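Local coordinates for leucine-rich-repeat protein (Methanosarcina barkeri, PDB 4WNR) that binds guanine nucleotide through the Ras-like Roc domain of a Roco protein, captured here with GDP, and may as a full-length protein phosphorylate serine and threonine residues, at residues K37-V42 and V200-I205; W81-K86 and K192-L197; L121-D126 and D153-F158. All blocks are in the same frame, centred on the assembly; numbering follows the deposited sequence.

Contact 1: residues K37-V42 and V200-I205; sequences KPLNEV and VEHMQI
The backbones of 37-42 and 200-205 are joined by a bond from Leu39 N to Ile205 O (3.3 Å) and draw nearest at Asn40 and Met203, whose CA atoms are 5.0 Å apart. The setting is the sheet of the Ras-like Roc fold: the loop between helix 186-198 and strand 206-208 lies against strand 36-47, with which strand 206-208 then pairs antiparallel. Beyond the irregular residues 39-40, where the strand resumes, His202 NE2 donates to Glu41 O at 2.5 Å, a length not to be over-read at this resolution. The acceptor lies 30° out of the imidazole plane. With CG set between backbone N and carbonyl carbon (chi1 79°), the ring is swung back to the strand, and Leu39 CD2 meets its edge at 3.9 Å from CD2 of His202. Replacing the ring by the methyl of an alanine would probably leave Glu41 O without this donor and open a gap between Leu39 and Val42. Glu41 itself turns its carboxylate elsewhere, to a salt bridge with Lys215 in helix 209-220, while Leu256 of helix 243-256 packs on Leu39 and His202. Apolar contacts complete the seam. Val42 CG2 and Val200 CG2 meet tip to tip at 3.7 Å. Met203 crosses the Asn40 side chain at about a right angle. A bend at chi2 (68°) turns its chain toward the strand, with SD beside Val42 CG2 and CE 3.6 Å from Asn40 CA.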
loop_
_atom_site.group_PDB
_atom_site.type_symbol
_atom_site.label_atom_id
_atom_site.label_comp_id
_atom_site.label_asym_id
_atom_site.label_seq_id
_atom_site.Cartn_x
_atom_site.Cartn_y
_atom_site.Cartn_z
ATOM N N LYS A 37 -25.180 -1.394 -5.958
ATOM C CA LYS A 37 -24.435 -2.651 -6.076
ATOM C C LYS A 37 -23.394 -2.770 -4.956
ATOM O O LYS A 37 -22.968 -1.758 -4.396
ATOM C CB LYS A 37 -23.740 -2.748 -7.441
ATOM C CG LYS A 37 -24.645 -3.178 -8.586
ATOM C CD LYS A 37 -25.516 -2.040 -9.093
ATOM C CE LYS A 37 -26.288 -2.451 -10.338
ATOM N NZ LYS A 37 -27.059 -1.320 -10.926
ATOM N N PRO A 38 -22.980 -4.009 -4.627
ATOM C CA PRO A 38 -21.960 -4.213 -3.599
ATOM C C PRO A 38 -20.551 -3.883 -4.101
ATOM O O PRO A 38 -20.275 -4.003 -5.299
ATOM C CB PRO A 38 -22.084 -5.703 -3.275
ATOM C CG PRO A 38 -22.582 -6.317 -4.535
ATOM C CD PRO A 38 -23.455 -5.287 -5.191
ATOM N N LEU A 39 -19.679 -3.478 -3.181
ATOM C CA LEU A 39 -18.313 -3.071 -3.525
ATOM C C LEU A 39 -17.446 -4.283 -3.865
ATOM O O LEU A 39 -16.930 -4.394 -4.979
ATOM C CB LEU A 39 -17.687 -2.268 -2.375
ATOM C CG LEU A 39 -16.236 -1.796 -2.531
ATOM C CD1 LEU A 39 -16.003 -1.086 -3.859
ATOM C CD2 LEU A 39 -15.859 -0.888 -1.372
ATOM N N ASN A 40 -17.296 -5.182 -2.894
ATOM C CA ASN A 40 -16.533 -6.423 -3.064
ATOM C C ASN A 40 -15.103 -6.212 -3.568
ATOM O O ASN A 40 -14.655 -6.882 -4.501
ATOM C CB ASN A 40 -17.281 -7.397 -3.987
ATOM C CG ASN A 40 -18.691 -7.709 -3.509
ATOM O OD1 ASN A 40 -19.608 -7.840 -4.319
ATOM N ND2 ASN A 40 -18.874 -7.839 -2.196
ATOM N N GLU A 41 -14.399 -5.271 -2.944
ATOM C CA GLU A 41 -12.983 -5.027 -3.235
ATOM C C GLU A 41 -12.183 -4.855 -1.952
ATOM O O GLU A 41 -12.648 -4.224 -1.003
ATOM C CB GLU A 41 -12.794 -3.793 -4.122
ATOM C CG GLU A 41 -12.533 -4.112 -5.587
ATOM C CD GLU A 41 -11.874 -2.971 -6.343
ATOM O OE1 GLU A 41 -11.326 -2.052 -5.701
ATOM O OE2 GLU A 41 -11.892 -2.997 -7.591
ATOM N N VAL A 42 -10.978 -5.424 -1.939
ATOM C CA VAL A 42 -10.074 -5.329 -0.793
ATOM C C VAL A 42 -8.643 -5.160 -1.282
ATOM O O VAL A 42 -8.242 -5.775 -2.272
ATOM C CB VAL A 42 -10.116 -6.598 0.090
ATOM C CG1 VAL A 42 -9.450 -6.336 1.434
ATOM C CG2 VAL A 42 -11.542 -7.078 0.301
ATOM N N VAL A 200 -14.261 -9.554 5.614
ATOM C CA VAL A 200 -13.833 -8.177 5.914
ATOM C C VAL A 200 -15.054 -7.258 6.004
ATOM O O VAL A 200 -16.043 -7.463 5.301
ATOM C CB VAL A 200 -12.816 -7.620 4.888
ATOM C CG1 VAL A 200 -11.565 -8.484 4.848
ATOM C CG2 VAL A 200 -13.429 -7.491 3.501
ATOM N N GLU A 201 -14.970 -6.247 6.867
ATOM C CA GLU A 201 -16.131 -5.420 7.222
ATOM C C GLU A 201 -16.762 -4.679 6.043
ATOM O O GLU A 201 -17.987 -4.555 5.975
ATOM C CB GLU A 201 -15.767 -4.419 8.324
ATOM C CG GLU A 201 -15.502 -5.063 9.679
ATOM C CD GLU A 201 -15.642 -4.090 10.838
ATOM O OE1 GLU A 201 -14.692 -3.985 11.645
ATOM O OE2 GLU A 201 -16.698 -3.430 10.945
ATOM N N HIS A 202 -15.938 -4.197 5.117
ATOM C CA HIS A 202 -16.436 -3.405 3.983
ATOM C C HIS A 202 -16.768 -4.246 2.741
ATOM O O HIS A 202 -16.953 -3.706 1.648
ATOM C CB HIS A 202 -15.453 -2.277 3.635
ATOM C CG HIS A 202 -14.264 -2.723 2.841
ATOM N ND1 HIS A 202 -13.182 -3.356 3.412
ATOM C CD2 HIS A 202 -13.982 -2.611 1.522
ATOM C CE1 HIS A 202 -12.290 -3.625 2.476
ATOM N NE2 HIS A 202 -12.750 -3.181 1.321
ATOM N N MET A 203 -16.858 -5.561 2.918
ATOM C CA MET A 203 -17.281 -6.458 1.842
ATOM C C MET A 203 -18.802 -6.407 1.681
ATOM O O MET A 203 -19.321 -6.487 0.566
ATOM C CB MET A 203 -16.835 -7.896 2.131
ATOM C CG MET A 203 -16.387 -8.661 0.898
ATOM S SD MET A 203 -14.856 -7.985 0.227
ATOM C CE MET A 203 -14.693 -8.941 -1.275
ATOM N N GLN A 204 -19.502 -6.274 2.806
ATOM C CA GLN A 204 -20.963 -6.179 2.821
ATOM C C GLN A 204 -21.468 -4.778 2.466
ATOM O O GLN A 204 -22.640 -4.614 2.119
ATOM C CB GLN A 204 -21.503 -6.583 4.198
ATOM C CG GLN A 204 -21.147 -8.003 4.618
ATOM C CD GLN A 204 -21.764 -9.057 3.712
ATOM O OE1 GLN A 204 -22.974 -9.055 3.476
ATOM N NE2 GLN A 204 -20.936 -9.965 3.201
ATOM N N ILE A 205 -20.594 -3.777 2.560
ATOM C CA ILE A 205 -20.956 -2.395 2.228
ATOM C C ILE A 205 -21.231 -2.259 0.728
ATOM O O ILE A 205 -20.552 -2.875 -0.097
ATOM C CB ILE A 205 -19.863 -1.393 2.672
ATOM C CG1 ILE A 205 -19.764 -1.376 4.204
ATOM C CG2 ILE A 205 -20.162 0.012 2.152
ATOM C CD1 ILE A 205 -18.623 -0.544 4.757
#

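Contact 2: residues W81-K86 and K192-L197; sequences WGFKDK and KLKKEL. With SO4 (sulfate ion), chain F.
Lys194 lays its aliphatic chain over one face of the Phe83 ring, the central element of a helix-on-sheet packing in the Ras-like Roc fold. The axes of helix segment 192-197 and strand segment 81-85 cross at -73° and pass 10.8 Å apart, and mainly side chains fill the space between them. The close-packed part illustrates how a lysine can serve as an apolar residue along most of its length. Its CG stands 4.1 Å from the centroid of the Phe83 ring, 8° off the normal, a CH-pi contact, and the two side chains run past each other in opposite directions. A bend at the last torsion (chi4 -75°) then brings NZ to 3.6 Å from both Phe83 CB and Trp81 CH2, approaching the indole obliquely while the lysine chain crosses Trp81 at about a right angle. One turn along the helix, Leu197 CD1 fills the place beside both rings, 3.9 Å from Phe83 CE1 and near the plane of the indole at its edge. Leu197 and Leu193 continue inward to Leu116 of strand 116-121, so this side of the helix merges with the core of the sheet. Elsewhere Lys192 forms a salt bridge with Glu196 one turn on, NZ to OE2 at 2.8 Å, a pair lying against strand 172-177. The solvent side is looser: Lys195 is exposed and points away from strand 81-85. There a sulfate, probably from the crystallisation liquor, is held by Lys192 NZ and Lys195 NZ, each donating to its O4 at 2.7 Å.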
loop_
_atom_site.group_PDB
_atom_site.type_symbol
_atom_site.label_atom_id
_atom_site.label_comp_id
_atom_site.label_asym_id
_atom_site.label_seq_id
_atom_site.Cartn_x
_atom_site.Cartn_y
_atom_site.Cartn_z
ATOM N N TRP A 81 -6.253 -9.413 -8.716
ATOM C CA TRP A 81 -6.711 -10.802 -8.671
ATOM C C TRP A 81 -8.203 -10.859 -8.356
ATOM O O TRP A 81 -8.766 -9.912 -7.808
ATOM C CB TRP A 81 -5.915 -11.565 -7.607
ATOM C CG TRP A 81 -6.198 -13.039 -7.534
ATOM C CD1 TRP A 81 -6.057 -13.952 -8.538
ATOM C CD2 TRP A 81 -6.648 -13.769 -6.387
ATOM N NE1 TRP A 81 -6.400 -15.204 -8.089
ATOM C CE2 TRP A 81 -6.765 -15.120 -6.772
ATOM C CE3 TRP A 81 -6.966 -13.410 -5.072
ATOM C CZ2 TRP A 81 -7.187 -16.115 -5.889
ATOM C CZ3 TRP A 81 -7.385 -14.401 -4.193
ATOM C CH2 TRP A 81 -7.492 -15.738 -4.607
ATOM N N GLY A 82 -8.843 -11.967 -8.715
ATOM C CA GLY A 82 -10.259 -12.164 -8.419
ATOM C C GLY A 82 -10.674 -13.622 -8.370
ATOM O O GLY A 82 -10.031 -14.485 -8.970
ATOM N N PHE A 83 -11.751 -13.887 -7.636
ATOM C CA PHE A 83 -12.350 -15.219 -7.566
ATOM C C PHE A 83 -13.853 -15.100 -7.337
ATOM O O PHE A 83 -14.327 -14.097 -6.799
ATOM C CB PHE A 83 -11.700 -16.058 -6.460
ATOM C CG PHE A 83 -11.876 -15.492 -5.078
ATOM C CD1 PHE A 83 -11.014 -14.516 -4.598
ATOM C CD2 PHE A 83 -12.894 -15.947 -4.249
ATOM C CE1 PHE A 83 -11.169 -13.997 -3.323
ATOM C CE2 PHE A 83 -13.055 -15.433 -2.973
ATOM C CZ PHE A 83 -12.191 -14.457 -2.509
ATOM N N LYS A 84 -14.595 -16.124 -7.748
ATOM C CA LYS A 84 -16.052 -16.110 -7.646
ATOM C C LYS A 84 -16.529 -17.011 -6.509
ATOM O O LYS A 84 -16.374 -18.231 -6.571
ATOM C CB LYS A 84 -16.684 -16.547 -8.970
ATOM C CG LYS A 84 -18.163 -16.214 -9.080
ATOM C CD LYS A 84 -18.702 -16.472 -10.478
ATOM C CE LYS A 84 -20.138 -15.990 -10.615
ATOM N NZ LYS A 84 -20.683 -16.233 -11.980
ATOM N N ASP A 85 -17.086 -16.400 -5.467
ATOM C CA ASP A 85 -17.728 -17.141 -4.384
ATOM C C ASP A 85 -19.225 -17.106 -4.620
ATOM O O ASP A 85 -19.852 -16.053 -4.472
ATOM C CB ASP A 85 -17.417 -16.507 -3.031
ATOM C CG ASP A 85 -18.251 -17.098 -1.905
ATOM O OD1 ASP A 85 -18.055 -18.289 -1.582
ATOM O OD2 ASP A 85 -19.099 -16.370 -1.341
ATOM N N LYS A 86 -19.797 -18.251 -4.984
ATOM C CA LYS A 86 -21.216 -18.323 -5.315
ATOM C C LYS A 86 -21.516 -17.292 -6.409
ATOM O O LYS A 86 -20.838 -17.275 -7.439
ATOM C CB LYS A 86 -22.068 -18.118 -4.056
ATOM C CG LYS A 86 -22.123 -19.346 -3.170
ATOM C CD LYS A 86 -22.497 -18.988 -1.745
ATOM C CE LYS A 86 -22.220 -20.146 -0.804
ATOM N NZ LYS A 86 -22.269 -19.717 0.620
ATOM N N LYS A 192 -7.774 -20.277 3.400
ATOM C CA LYS A 192 -7.988 -19.360 4.526
ATOM C C LYS A 192 -8.026 -17.899 4.064
ATOM O O LYS A 192 -8.768 -17.088 4.619
ATOM C CB LYS A 192 -6.896 -19.547 5.588
ATOM C CG LYS A 192 -7.047 -18.671 6.829
ATOM C CD LYS A 192 -8.323 -18.967 7.599
ATOM C CE LYS A 192 -8.331 -18.254 8.942
ATOM N NZ LYS A 192 -9.601 -18.473 9.688
ATOM N N LEU A 193 -7.220 -17.572 3.056
ATOM C CA LEU A 193 -7.201 -16.222 2.488
ATOM C C LEU A 193 -8.553 -15.882 1.867
ATOM O O LEU A 193 -9.134 -14.837 2.164
ATOM C CB LEU A 193 -6.090 -16.089 1.440
ATOM C CG LEU A 193 -5.922 -14.726 0.758
ATOM C CD1 LEU A 193 -5.638 -13.624 1.767
ATOM C CD2 LEU A 193 -4.814 -14.791 -0.281
ATOM N N LYS A 194 -9.047 -16.776 1.013
ATOM C CA LYS A 194 -10.360 -16.614 0.381
ATOM C C LYS A 194 -11.472 -16.454 1.419
ATOM O O LYS A 194 -12.365 -15.625 1.253
ATOM C CB LYS A 194 -10.678 -17.813 -0.519
ATOM C CG LYS A 194 -9.861 -17.874 -1.800
ATOM C CD LYS A 194 -10.020 -19.225 -2.484
ATOM C CE LYS A 194 -9.131 -19.353 -3.712
ATOM N NZ LYS A 194 -9.655 -18.582 -4.874
ATOM N N LYS A 195 -11.401 -17.242 2.488
ATOM C CA LYS A 195 -12.435 -17.239 3.524
ATOM C C LYS A 195 -12.426 -15.941 4.328
ATOM O O LYS A 195 -13.482 -15.368 4.593
ATOM C CB LYS A 195 -12.268 -18.447 4.455
ATOM C CG LYS A 195 -13.415 -18.638 5.441
ATOM C CD LYS A 195 -13.718 -20.110 5.704
ATOM C CE LYS A 195 -12.612 -20.810 6.481
ATOM N NZ LYS A 195 -12.614 -20.449 7.926
ATOM N N GLU A 196 -11.237 -15.482 4.707
ATOM C CA GLU A 196 -11.091 -14.244 5.483
ATOM C C GLU A 196 -11.332 -12.986 4.644
ATOM O O GLU A 196 -11.737 -11.955 5.182
ATOM C CB GLU A 196 -9.709 -14.183 6.142
ATOM C CG GLU A 196 -9.495 -15.216 7.242
ATOM C CD GLU A 196 -10.429 -15.034 8.431
ATOM O OE1 GLU A 196 -10.795 -13.882 8.746
ATOM O OE2 GLU A 196 -10.798 -16.051 9.054
ATOM N N LEU A 197 -11.079 -13.073 3.339
ATOM C CA LEU A 197 -11.358 -11.965 2.416
ATOM C C LEU A 197 -12.853 -11.657 2.326
ATOM O O LEU A 197 -13.245 -10.497 2.199
ATOM C CB LEU A 197 -10.802 -12.260 1.017
ATOM C CG LEU A 197 -9.314 -11.966 0.795
ATOM C CD1 LEU A 197 -8.821 -12.636 -0.477
ATOM C CD2 LEU A 197 -9.050 -10.468 0.744
HETATM S S SO4 F . -9.812 -22.385 9.787
HETATM O O1 SO4 F . -10.819 -23.434 9.514
HETATM O O2 SO4 F . -9.578 -22.285 11.244
HETATM O O3 SO4 F . -8.542 -22.723 9.104
HETATM O O4 SO4 F . -10.311 -21.087 9.283
#

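Contact 3: residues L121-D126 and D153-F158; sequences LDSRRD and DENPSF. With GDP (guanosine-5'-diphosphate), chain B.
Arg124 and Glu154 form the polar link between these two loops, NH1 to OE1 at 2.7 Å, a salt bridge whose hydrogen bond is weak because the N-H points well off the acceptor. The carboxylate oxygen comes to the edge of the guanidinium, but the two planes are turned 63° apart, so the pair is not a flat two-point one. Lys151 NZ lies close to Arg124 NH2, and the negative charge of Glu154 probably eases that meeting. Other polar groups are paired within their own loop. Asp122 OD2 takes Arg125 NH1 at 2.8 Å, and Asn155 OD1 accepts from Ser157 OG at 2.9 Å inside the type I turn 155-158. Ser123 OG, by contrast, approaches Asn155 ND2 at too poor an angle for a bond and rests against Asn155 CB. The Phe158 ring, with CG anti to the backbone N (chi1 178°), turns one face to the backbone of 122-123: Ser123 CA makes a CH-pi contact 3.9 Å from its centroid. Next to this packing Asp153 reads the guanine with both oxygens, OD1 taking GDP N1 at 3.1 Å and OD2 taking N2 at 2.9 Å; OD1 also receives a weak bond from Ser179 OG. With Asn150 and Lys151, Asp153 makes up the NKxD motif, the guanine-specificity element of P-loop G domains.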
loop_
_atom_site.group_PDB
_atom_site.type_symbol
_atom_site.label_atom_id
_atom_site.label_comp_id
_atom_site.label_asym_id
_atom_site.label_seq_id
_atom_site.Cartn_x
_atom_site.Cartn_y
_atom_site.Cartn_z
ATOM N N LEU A 121 7.244 -14.336 6.977
ATOM C CA LEU A 121 8.394 -14.477 7.870
ATOM C C LEU A 121 9.302 -15.619 7.426
ATOM O O LEU A 121 8.923 -16.438 6.588
ATOM C CB LEU A 121 7.921 -14.747 9.300
ATOM C CG LEU A 121 6.975 -13.721 9.925
ATOM C CD1 LEU A 121 6.413 -14.259 11.232
ATOM C CD2 LEU A 121 7.679 -12.390 10.149
ATOM N N ASP A 122 10.503 -15.659 7.996
ATOM C CA ASP A 122 11.439 -16.769 7.786
ATOM C C ASP A 122 12.355 -16.959 8.998
ATOM O O ASP A 122 12.408 -16.108 9.888
ATOM C CB ASP A 122 12.262 -16.564 6.508
ATOM C CG ASP A 122 13.136 -15.328 6.557
ATOM O OD1 ASP A 122 12.774 -14.360 7.258
ATOM O OD2 ASP A 122 14.187 -15.324 5.882
ATOM N N SER A 123 13.074 -18.078 9.012
ATOM C CA SER A 123 13.871 -18.483 10.175
ATOM C C SER A 123 15.105 -17.613 10.407
ATOM O O SER A 123 15.350 -17.173 11.532
ATOM C CB SER A 123 14.300 -19.946 10.039
ATOM O OG SER A 123 15.006 -20.158 8.828
ATOM N N ARG A 124 15.868 -17.365 9.342
ATOM C CA ARG A 124 17.161 -16.668 9.439
ATOM C C ARG A 124 17.113 -15.432 10.340
ATOM O O ARG A 124 17.993 -15.236 11.181
ATOM C CB ARG A 124 17.681 -16.289 8.047
ATOM C CG ARG A 124 18.176 -17.480 7.234
ATOM C CD ARG A 124 19.112 -17.061 6.109
ATOM N NE ARG A 124 18.412 -16.399 5.009
ATOM C CZ ARG A 124 17.726 -17.023 4.051
ATOM N NH1 ARG A 124 17.615 -18.349 4.035
ATOM N NH2 ARG A 124 17.137 -16.312 3.098
ATOM N N ARG A 125 16.084 -14.608 10.162
ATOM C CA ARG A 125 15.856 -13.459 11.036
ATOM C C ARG A 125 15.060 -13.914 12.259
ATOM O O ARG A 125 13.848 -14.123 12.182
ATOM C CB ARG A 125 15.126 -12.347 10.284
ATOM C CG ARG A 125 15.932 -11.795 9.118
ATOM C CD ARG A 125 15.117 -10.860 8.241
ATOM N NE ARG A 125 15.748 -10.669 6.936
ATOM C CZ ARG A 125 15.723 -11.553 5.939
ATOM N NH1 ARG A 125 15.095 -12.720 6.072
ATOM N NH2 ARG A 125 16.336 -11.272 4.796
ATOM N N ASP A 126 15.758 -14.071 13.380
ATOM C CA ASP A 126 15.181 -14.670 14.586
ATOM C C ASP A 126 14.228 -13.710 15.306
ATOM O O ASP A 126 14.654 -12.686 15.845
ATOM C CB ASP A 126 16.301 -15.125 15.535
ATOM C CG ASP A 126 15.826 -16.122 16.589
ATOM O OD1 ASP A 126 14.629 -16.485 16.607
ATOM O OD2 ASP A 126 16.667 -16.551 17.408
ATOM N N ASP A 153 11.448 -25.537 4.284
ATOM C CA ASP A 153 12.371 -26.489 3.658
ATOM C C ASP A 153 13.826 -26.226 4.065
ATOM O O ASP A 153 14.621 -27.159 4.173
ATOM C CB ASP A 153 12.239 -26.463 2.130
ATOM C CG ASP A 153 12.516 -25.096 1.539
ATOM O OD1 ASP A 153 11.905 -24.113 2.005
ATOM O OD2 ASP A 153 13.335 -25.000 0.602
ATOM N N GLU A 154 14.161 -24.956 4.287
ATOM C CA GLU A 154 15.490 -24.567 4.768
ATOM C C GLU A 154 15.619 -24.704 6.285
ATOM O O GLU A 154 16.715 -24.927 6.796
ATOM C CB GLU A 154 15.809 -23.128 4.358
ATOM C CG GLU A 154 15.962 -22.933 2.858
ATOM C CD GLU A 154 16.493 -21.558 2.490
ATOM O OE1 GLU A 154 16.288 -20.603 3.271
ATOM O OE2 GLU A 154 17.116 -21.431 1.413
ATOM N N ASN A 155 14.501 -24.558 6.996
ATOM C CA ASN A 155 14.476 -24.684 8.455
ATOM C C ASN A 155 13.132 -25.245 8.939
ATOM O O ASN A 155 12.214 -24.484 9.243
ATOM C CB ASN A 155 14.768 -23.327 9.107
ATOM C CG ASN A 155 15.076 -23.439 10.593
ATOM O OD1 ASN A 155 14.479 -24.245 11.309
ATOM N ND2 ASN A 155 16.010 -22.617 11.067
ATOM N N PRO A 156 13.012 -26.586 9.004
ATOM C CA PRO A 156 11.776 -27.257 9.435
ATOM C C PRO A 156 11.310 -26.897 10.847
ATOM O O PRO A 156 10.108 -26.812 11.094
ATOM C CB PRO A 156 12.142 -28.745 9.369
ATOM C CG PRO A 156 13.248 -28.823 8.378
ATOM C CD PRO A 156 14.024 -27.552 8.540
ATOM N N SER A 157 12.257 -26.685 11.756
ATOM C CA SER A 157 11.943 -26.441 13.168
ATOM C C SER A 157 11.420 -25.029 13.461
ATOM O O SER A 157 11.057 -24.734 14.598
ATOM C CB SER A 157 13.179 -26.715 14.030
ATOM O OG SER A 157 14.258 -25.873 13.658
ATOM N N PHE A 158 11.383 -24.167 12.447
ATOM C CA PHE A 158 10.942 -22.780 12.619
ATOM C C PHE A 158 9.479 -22.698 13.056
ATOM O O PHE A 158 8.581 -23.118 12.328
ATOM C CB PHE A 158 11.145 -21.990 11.321
ATOM C CG PHE A 158 10.681 -20.560 11.397
ATOM C CD1 PHE A 158 11.185 -19.700 12.365
ATOM C CD2 PHE A 158 9.748 -20.069 10.489
ATOM C CE1 PHE A 158 10.762 -18.382 12.434
ATOM C CE2 PHE A 158 9.322 -18.753 10.553
ATOM C CZ PHE A 158 9.830 -17.907 11.526
HETATM P PB GDP B . 10.971 -10.661 -1.227
HETATM O O1B GDP B . 10.491 -11.710 -0.106
HETATM O O2B GDP B . 9.639 -9.905 -1.708
HETATM O O3B GDP B . 11.967 -9.705 -0.690
HETATM O O3A GDP B . 11.474 -11.438 -2.544
HETATM P PA GDP B . 11.650 -13.034 -2.640
HETATM O O1A GDP B . 10.564 -13.764 -1.958
HETATM O O2A GDP B . 11.640 -13.314 -4.226
HETATM O "O5'" GDP B . 13.140 -13.384 -2.136
HETATM C "C5'" GDP B . 13.366 -14.523 -1.365
HETATM C "C4'" GDP B . 14.505 -15.338 -2.015
HETATM O "O4'" GDP B . 14.478 -16.667 -1.454
HETATM C "C3'" GDP B . 14.333 -15.537 -3.521
HETATM O "O3'" GDP B . 15.604 -15.824 -4.121
HETATM C "C2'" GDP B . 13.422 -16.736 -3.608
HETATM O "O2'" GDP B . 13.690 -17.494 -4.799
HETATM C "C1'" GDP B . 13.790 -17.556 -2.378
HETATM N N9 GDP B . 12.596 -18.155 -1.708
HETATM C C8 GDP B . 11.388 -17.623 -1.524
HETATM N N7 GDP B . 10.635 -18.506 -0.881
HETATM C C5 GDP B . 11.369 -19.591 -0.658
HETATM C C6 GDP B . 11.071 -20.744 -0.054
HETATM O O6 GDP B . 9.955 -20.947 0.420
HETATM N N1 GDP B . 12.047 -21.737 0.045
HETATM C C2 GDP B . 13.314 -21.490 -0.496
HETATM N N2 GDP B . 14.266 -22.414 -0.421
HETATM N N3 GDP B . 13.553 -20.310 -1.092
HETATM C C4 GDP B . 12.589 -19.374 -1.170
#

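How the contacts relate
From the N terminus, strand 36-47 provides the first half of contact 1, whose loop closes only when 200-205 returns after helix 186-198. Contact 2 lies within that loop, tying the hairpin strand 77-85 to helix 186-198. Contact 3 is nested inside both, joining the loops that follow strands 116-121 and 145-149. The three loops therefore nest and none cross. Contacts 1 and 2 are neighbours on the same sheet, with Met203 SD 3.6 Å from Leu197 O. Contact 3 sits beside the nucleotide, its centre about 36 Å from that of contact 1.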